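Local atomic coordinates of SYE1 (PDB entry 4AWT), a protein that binds flavin mononucleotide and is probably an NAD(P)H-dependent oxidoreductase of the Old Yellow Enzyme family, acting on CH-CH groups. Residues Ala255-Asn260 against Arg289-Gly294; Gly94-Ala99 against Gly174-Glu179. The protein carries 1 engineered substitution. All coordinates share one frame; numbering follows the deposited sequence.

Contact 1: Ala255-Asn260 against Arg289-Gly294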
ATOM      1  N   ALA A 255       6.996   8.946  13.872  1.00  6.80           N
ATOM      2  CA  ALA A 255       7.217   7.893  12.858  1.00  6.91           C
ATOM      3  C   ALA A 255       7.889   8.481  11.643  1.00  6.74           C
ATOM      4  O   ALA A 255       8.815   7.884  11.074  1.00  7.24           O
ATOM      5  CB  ALA A 255       5.934   7.228  12.474  1.00  7.55           C
ATOM      6  N   ALA A 256       7.448   9.655  11.202  1.00  6.74           N
ATOM      7  CA  ALA A 256       8.052  10.298  10.053  1.00  6.93           C
ATOM      8  C   ALA A 256       9.518  10.585  10.291  1.00  6.93           C
ATOM      9  O   ALA A 256      10.376  10.385   9.419  1.00  7.19           O
ATOM     10  CB  ALA A 256       7.288  11.562   9.708  1.00  7.63           C
ATOM     11  N   ALA A 257       9.869  11.090  11.506  1.00  7.34           N
ATOM     12  CA  ALA A 257      11.249  11.359  11.812  1.00  7.81           C
ATOM     13  C   ALA A 257      12.089  10.076  11.900  1.00  7.50           C
ATOM     14  O   ALA A 257      13.252  10.063  11.470  1.00  9.06           O
ATOM     15  CB  ALA A 257      11.345  12.110  13.145  1.00  9.40           C
ATOM     16  N   LEU A 258      11.506   9.003  12.410  1.00  8.15           N
ATOM     17  CA  LEU A 258      12.177   7.708  12.437  0.57  8.62           C
ATOM     18  C   LEU A 258      12.508   7.258  11.036  1.00  7.90           C
ATOM     19  O   LEU A 258      13.617   6.772  10.716  1.00  8.90           O
ATOM     20  CB  LEU A 258      11.242   6.747  13.164  0.57 10.01           C
ATOM     21  CG  LEU A 258      11.631   5.299  13.398  0.57 13.00           C
ATOM     22  CD1 LEU A 258      10.901   4.707  14.588  0.57 21.12           C
ATOM     23  CD2 LEU A 258      11.267   4.434  12.196  0.57 15.46           C
ATOM     24  N   LEU A 259      11.516   7.365  10.148  1.00  7.40           N
ATOM     25  CA  LEU A 259      11.718   6.939   8.778  1.00  7.55           C
ATOM     26  C   LEU A 259      12.719   7.816   8.040  1.00  7.28           C
ATOM     27  O   LEU A 259      13.482   7.362   7.204  1.00  8.19           O
ATOM     28  CB  LEU A 259      10.362   6.875   8.090  1.00  7.26           C
ATOM     29  CG  LEU A 259       9.409   5.808   8.677  1.00  7.61           C
ATOM     30  CD1 LEU A 259       8.038   5.951   8.018  1.00  8.07           C
ATOM     31  CD2 LEU A 259       9.964   4.408   8.487  1.00  8.17           C
ATOM     32  N   ASN A 260      12.722   9.117   8.398  1.00  7.31           N
ATOM     33  CA  ASN A 260      13.715  10.030   7.870  1.00  7.86           C
ATOM     34  C   ASN A 260      15.128   9.543   8.223  1.00  7.71           C
ATOM     35  O   ASN A 260      16.043   9.637   7.408  1.00  8.85           O
ATOM     36  CB  ASN A 260      13.465  11.411   8.411  1.00  8.22           C
ATOM     37  CG  ASN A 260      14.257  12.445   7.665  1.00  8.91           C
ATOM     38  OD1 ASN A 260      13.980  12.656   6.462  1.00  9.97           O
ATOM     39  ND2 ASN A 260      15.227  13.067   8.277  1.00 12.24           N
ATOM     40  N   ARG A 289       6.139  17.325   6.747  1.00  7.53           N
ATOM     41  CA  ARG A 289       7.070  17.809   5.730  0.75  8.10           C
ATOM     42  C   ARG A 289       8.425  18.173   6.328  1.00  7.55           C
ATOM     43  O   ARG A 289       9.427  18.049   5.665  1.00  8.74           O
ATOM     44  CB  ARG A 289       6.408  18.956   4.970  0.75  8.69           C
ATOM     45  CG  ARG A 289       7.224  19.746   3.974  0.75  8.68           C
ATOM     46  CD  ARG A 289       7.499  18.992   2.662  0.75  9.33           C
ATOM     47  NE  ARG A 289       8.431  17.866   2.929  0.75  8.16           N
ATOM     48  CZ  ARG A 289       8.791  17.017   1.983  0.75  7.51           C
ATOM     49  NH1 ARG A 289       8.356  17.189   0.777  0.75  7.71           N
ATOM     50  NH2 ARG A 289       9.665  16.015   2.311  0.75  9.96           N
ATOM     51  N   GLU A 290       8.434  18.670   7.573  1.00  7.68           N
ATOM     52  CA  GLU A 290       9.726  18.936   8.242  1.00  7.99           C
ATOM     53  C   GLU A 290      10.327  17.655   8.823  1.00  8.08           C
ATOM     54  O   GLU A 290      11.551  17.501   8.824  1.00  9.85           O
ATOM     55  CB  GLU A 290       9.601  19.995   9.308  1.00  8.80           C
ATOM     56  CG  GLU A 290       9.223  21.355   8.726  1.00  9.24           C
ATOM     57  CD  GLU A 290      10.095  21.774   7.608  1.00  9.53           C
ATOM     58  OE1 GLU A 290      11.341  21.731   7.745  1.00 10.72           O
ATOM     59  OE2 GLU A 290       9.551  22.153   6.543  1.00 11.73           O
ATOM     60  N   ALA A 291       9.503  16.763   9.352  1.00  7.62           N
ATOM     61  CA  ALA A 291      10.002  15.570   9.984  1.00  7.72           C
ATOM     62  C   ALA A 291      10.621  14.605   8.987  1.00  7.52           C
ATOM     63  O   ALA A 291      11.555  13.866   9.311  1.00  8.36           O
ATOM     64  CB  ALA A 291       8.894  14.878  10.754  1.00  8.32           C
ATOM     65  N   TYR A 292      10.064  14.559   7.778  1.00  8.18           N
ATOM     66  CA  TYR A 292      10.520  13.617   6.742  1.00  7.62           C
ATOM     67  C   TYR A 292      10.875  14.432   5.505  1.00  7.99           C
ATOM     68  O   TYR A 292      10.032  15.160   4.968  1.00  9.03           O
ATOM     69  CB  TYR A 292       9.423  12.575   6.441  1.00  7.80           C
ATOM     70  CG  TYR A 292       9.873  11.752   5.260  1.00  6.75           C
ATOM     71  CD1 TYR A 292      10.867  10.772   5.410  1.00  7.29           C
ATOM     72  CD2 TYR A 292       9.379  12.006   3.990  1.00  6.22           C
ATOM     73  CE1 TYR A 292      11.327  10.075   4.322  1.00  6.66           C
ATOM     74  CE2 TYR A 292       9.861  11.291   2.911  1.00  6.05           C
ATOM     75  CZ  TYR A 292      10.816  10.326   3.074  1.00  6.25           C
ATOM     76  OH  TYR A 292      11.254   9.696   1.947  1.00  7.00           O
ATOM     77  N   GLN A 293      12.133  14.299   5.086  1.00  8.18           N
ATOM     78  CA  GLN A 293      12.614  15.206   4.047  0.56 10.00           C
ATOM     79  C   GLN A 293      12.955  14.548   2.724  1.00  8.44           C
ATOM     80  O   GLN A 293      13.590  15.135   1.868  1.00 11.19           O
ATOM     81  CB  GLN A 293      13.791  15.977   4.610  0.56 13.24           C
ATOM     82  CG  GLN A 293      13.397  16.584   5.973  0.56 15.57           C
ATOM     83  CD  GLN A 293      14.193  17.786   6.390  0.56 20.12           C
ATOM     84  OE1 GLN A 293      13.751  18.533   7.286  0.56 24.06           O
ATOM     85  NE2 GLN A 293      15.362  17.987   5.761  0.56 26.63           N
ATOM     86  N   GLY A 294      12.379  13.374   2.488  1.00  7.07           N
ATOM     87  CA  GLY A 294      12.402  12.722   1.194  1.00  7.01           C
ATOM     88  C   GLY A 294      11.176  13.056   0.368  1.00  6.48           C
ATOM     89  O   GLY A 294      10.552  14.109   0.536  1.00  7.97           O
TER
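Asn260 lays its side chain over the end of helix 282-291, its CB against Ala291 O (3.2 Å) and its amide reaching past Tyr292 CA to the backbone of Gln293. Its CG stands anti to the backbone N (chi1 -167°), which carries OD1 across to Gln293 N for a 2.8 Å hydrogen bond. The bond is straight at the hydrogen, 165°, yet the donor sits 45° out of the amide plane, above the carbonyl and not on a lone pair. Tyr292 is the first residue to leave helical backbone angles, so this bond grips the chain just where the helix has ended. One turn back along helix 248-261 the packing is apolar: Ala256 CB lies 3.8 Å from Ala291 CB and 4.0 Å from Tyr292 CB, and Ala257 CA directs a C-H toward Ala291 O. The Tyr292 ring turns its edge to Ala256 O and continues inward to Leu267 on strand 266-270, its OH hydrogen-bonded to Ile264 O. In the conformer given, Arg289 NH2 binds both Tyr292 O and Gly294 O, each at 2.8 Å, while NH1 forms a salt bridge with Asp317. Replacing Asn260 by an alanine is likely to leave Gln293 N without this acceptor and the turn less firmly tied to helix 248-261. Alanines thus let two neighbouring outer helices of the barrel approach closely, and the contact's chemistry implies a division of labour: apolar packing joins the helices, whereas a side-chain amide, and in that conformer a guanidinium, hold the backbone turn leading into strand 295-299.

Contact 2: Gly94-Ala99 against Gly174-Glu179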
ATOM      1  N   GLY A  94       7.936   2.711 -20.142  0.50 11.25           N
ATOM      2  CA  GLY A  94       8.588   3.881 -19.529  0.50 11.78           C
ATOM      3  C   GLY A  94       7.869   4.241 -18.235  0.50 11.23           C
ATOM      4  O   GLY A  94       7.087   5.146 -18.239  0.50 12.91           O
ATOM      5  N   CYS A  95       8.104   3.538 -17.169  0.50 11.16           N
ATOM      6  CA  CYS A  95       7.368   3.850 -15.950  1.00  8.37           C
ATOM      7  C   CYS A  95       8.149   3.109 -14.869  1.00  9.54           C
ATOM      8  O   CYS A  95       8.834   2.142 -15.154  1.00 17.87           O
ATOM      9  CB  CYS A  95       5.910   3.461 -15.941  1.00  9.04           C
ATOM     10  SG  CYS A  95       4.953   3.909 -14.504  1.00  9.56           S
ATOM     11  N   ALA A  96       8.088   3.586 -13.666  1.00  8.58           N
ATOM     12  CA  ALA A  96       8.658   2.937 -12.476  1.00  8.39           C
ATOM     13  C   ALA A  96       7.551   2.252 -11.706  1.00  6.63           C
ATOM     14  O   ALA A  96       6.432   2.746 -11.642  1.00  6.96           O
ATOM     15  CB  ALA A  96       9.340   3.962 -11.583  1.00 10.68           C
ATOM     16  N   ILE A  97       7.883   1.104 -11.097  1.00  6.37           N
ATOM     17  CA  ILE A  97       6.886   0.369 -10.345  1.00  5.77           C
ATOM     18  C   ILE A  97       7.510  -0.206  -9.070  1.00  5.66           C
ATOM     19  O   ILE A  97       8.574  -0.836  -9.106  1.00  6.47           O
ATOM     20  CB  ILE A  97       6.217  -0.700 -11.198  1.00  6.47           C
ATOM     21  CG1 ILE A  97       5.113  -1.419 -10.406  1.00  6.91           C
ATOM     22  CG2 ILE A  97       7.184  -1.679 -11.835  1.00  8.13           C
ATOM     23  CD1 ILE A  97       4.186  -2.298 -11.233  1.00  9.44           C
ATOM     24  N   PHE A  98       6.830   0.043  -7.956  1.00  5.46           N
ATOM     25  CA  PHE A  98       7.205  -0.492  -6.649  1.00  5.29           C
ATOM     26  C   PHE A  98       6.200  -1.553  -6.239  1.00  5.35           C
ATOM     27  O   PHE A  98       5.013  -1.427  -6.539  1.00  6.82           O
ATOM     28  CB  PHE A  98       7.260   0.595  -5.582  1.00  5.57           C
ATOM     29  CG  PHE A  98       8.536   1.417  -5.514  1.00  5.68           C
ATOM     30  CD1 PHE A  98       9.265   1.776  -6.639  1.00  6.29           C
ATOM     31  CD2 PHE A  98       8.998   1.848  -4.272  1.00  5.97           C
ATOM     32  CE1 PHE A  98      10.419   2.537  -6.526  1.00  6.84           C
ATOM     33  CE2 PHE A  98      10.153   2.611  -4.164  1.00  6.79           C
ATOM     34  CZ  PHE A  98      10.857   2.963  -5.282  1.00  6.80           C
ATOM     35  N   ALA A  99       6.656  -2.580  -5.522  1.00  5.10           N
ATOM     36  CA  ALA A  99       5.795  -3.613  -4.987  1.00  5.09           C
ATOM     37  C   ALA A  99       5.367  -3.257  -3.570  1.00  4.71           C
ATOM     38  O   ALA A  99       6.232  -3.028  -2.727  1.00  5.38           O
ATOM     39  CB  ALA A  99       6.500  -4.963  -4.934  1.00  5.86           C
ATOM     40  N   GLY A 174      11.877  -7.763 -10.780  1.00  7.07           N
ATOM     41  CA  GLY A 174      12.108  -6.581 -11.592  1.00  7.27           C
ATOM     42  C   GLY A 174      11.439  -5.323 -11.121  1.00  6.82           C
ATOM     43  O   GLY A 174      11.414  -4.345 -11.851  1.00  8.10           O
ATOM     44  N   PHE A 175      10.898  -5.307  -9.906  1.00  6.38           N
ATOM     45  CA  PHE A 175      10.419  -4.041  -9.369  1.00  6.17           C
ATOM     46  C   PHE A 175      11.563  -3.077  -9.153  1.00  6.33           C
ATOM     47  O   PHE A 175      12.699  -3.469  -8.878  1.00  7.17           O
ATOM     48  CB  PHE A 175       9.665  -4.251  -8.045  1.00  6.23           C
ATOM     49  CG  PHE A 175       8.317  -4.916  -8.199  1.00  5.83           C
ATOM     50  CD1 PHE A 175       7.205  -4.142  -8.503  1.00  5.89           C
ATOM     51  CD2 PHE A 175       8.141  -6.259  -8.016  1.00  6.03           C
ATOM     52  CE1 PHE A 175       5.942  -4.717  -8.607  1.00  6.44           C
ATOM     53  CE2 PHE A 175       6.870  -6.837  -8.097  1.00  6.25           C
ATOM     54  CZ  PHE A 175       5.779  -6.055  -8.384  1.00  6.51           C
ATOM     55  N   ASP A 176      11.250  -1.782  -9.222  1.00  6.05           N
ATOM     56  CA  ASP A 176      12.207  -0.748  -8.935  1.00  6.44           C
ATOM     57  C   ASP A 176      12.401  -0.478  -7.461  1.00  6.08           C
ATOM     58  O   ASP A 176      13.376   0.167  -7.072  1.00  7.58           O
ATOM     59  CB  ASP A 176      11.768   0.538  -9.664  1.00  6.84           C
ATOM     60  CG  ASP A 176      11.712   0.312 -11.158  1.00  7.66           C
ATOM     61  OD1 ASP A 176      12.775   0.064 -11.736  1.00 11.41           O
ATOM     62  OD2 ASP A 176      10.594   0.356 -11.716  1.00  8.61           O
ATOM     63  N   GLY A 177      11.507  -0.940  -6.649  1.00  5.85           N
ATOM     64  CA  GLY A 177      11.534  -0.724  -5.209  1.00  6.02           C
ATOM     65  C   GLY A 177      10.362  -1.410  -4.577  1.00  5.21           C
ATOM     66  O   GLY A 177       9.568  -2.094  -5.252  1.00  5.62           O
ATOM     67  N   ILE A 178      10.244  -1.232  -3.258  1.00  5.22           N
ATOM     68  CA  ILE A 178       9.121  -1.738  -2.509  1.00  5.21           C
ATOM     69  C   ILE A 178       8.505  -0.609  -1.689  1.00  4.98           C
ATOM     70  O   ILE A 178       9.197   0.322  -1.296  1.00  5.45           O
ATOM     71  CB  ILE A 178       9.485  -2.945  -1.617  1.00  5.54           C
ATOM     72  CG1 ILE A 178      10.414  -2.601  -0.459  1.00  6.14           C
ATOM     73  CG2 ILE A 178      10.051  -4.044  -2.489  1.00  6.22           C
ATOM     74  CD1 ILE A 178       9.770  -2.107   0.815  1.00  6.95           C
ATOM     75  N   GLU A 179       7.222  -0.761  -1.405  1.00  5.05           N
ATOM     76  CA  GLU A 179       6.513   0.072  -0.456  1.00  5.07           C
ATOM     77  C   GLU A 179       6.086  -0.815   0.681  1.00  5.09           C
ATOM     78  O   GLU A 179       5.375  -1.817   0.500  1.00  5.75           O
ATOM     79  CB  GLU A 179       5.276   0.722  -1.076  1.00  5.18           C
ATOM     80  CG  GLU A 179       4.577   1.658  -0.101  1.00  5.44           C
ATOM     81  CD  GLU A 179       3.329   2.298  -0.679  1.00  5.00           C
ATOM     82  OE1 GLU A 179       3.506   3.314  -1.431  1.00  5.35           O
ATOM     83  OE2 GLU A 179       2.219   1.819  -0.407  1.00  5.64           O
TER
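Asp176 bridges to Ile97 through both its backbone and its side chain, closing a ring of two hydrogen bonds at the start of the paired strands. Asp176 N donates to Ile97 O at 2.8 Å, nearly along the C=O axis (169°). In return, Ile97 N reaches Asp176 OD2 at 2.9 Å, using the lone pair anti to the other carboxylate oxygen. With CG beside its own backbone N (chi1 -60°), Asp176 can turn this oxygen back to the strand. OD2 also accepts from His91 NE2 of helix 77-92, so one carboxylate oxygen serves two donors and ties helix end to strand. Farther along, the backbones take over in parallel register: Ala99 N donates to Gly177 O at 3.0 Å, and Ala99 O accepts from Glu179 N at 2.8 Å with the donor well above the carbonyl plane. The other edge of strand 96-102 is bonded to Ile54 and Ser56, and Ile178 to Arg229 and Gly231. Two rings cover this ladder, one on each face of the sheet. On the first, Phe98 lies flat on Gly177, whose CA sits 3.5 Å from the ring centroid and 2° off its normal; a CB there would clash with the ring. On the second, Ala99 CB meets the Phe175 ring in the same way, at 3.5 Å from its centroid, while Ile97 CG1 packs 3.8 Å from Phe175 CE1. The buried Glu179 carboxylate is satisfied by Gln100 through OE2 and by Tyr266 and His268 through OE1, beside the FMN-binding residues Gln100 and Arg233. Such parallel pairing of neighbouring barrel strands is that of the third and fourth strands of a TIM barrel, here reaching toward its flavin site.

How the contacts relate
From the N terminus, the chain first enters contact 2 at Gly94-Ala99, passes through 74 residues that include helix 153-172, and returns at Gly174-Glu179, closing the step from strand 96-102 to strand 177-181. Only later, after strand 230-234, does it reach contact 1, whose shorter excursion of 28 residues holds strand 266-270 between helices 248-261 and 282-291. The two loops therefore follow in series, neither nested nor crossed. Contact 2 joins adjacent strands of the barrel wall; contact 1 joins adjacent helices of its outer layer. Their centres are 22 Å apart and their nearest atoms about 9 Å apart, without touching, but Tyr266, on strand 266-270, meets Phe98 and Glu179 of contact 2.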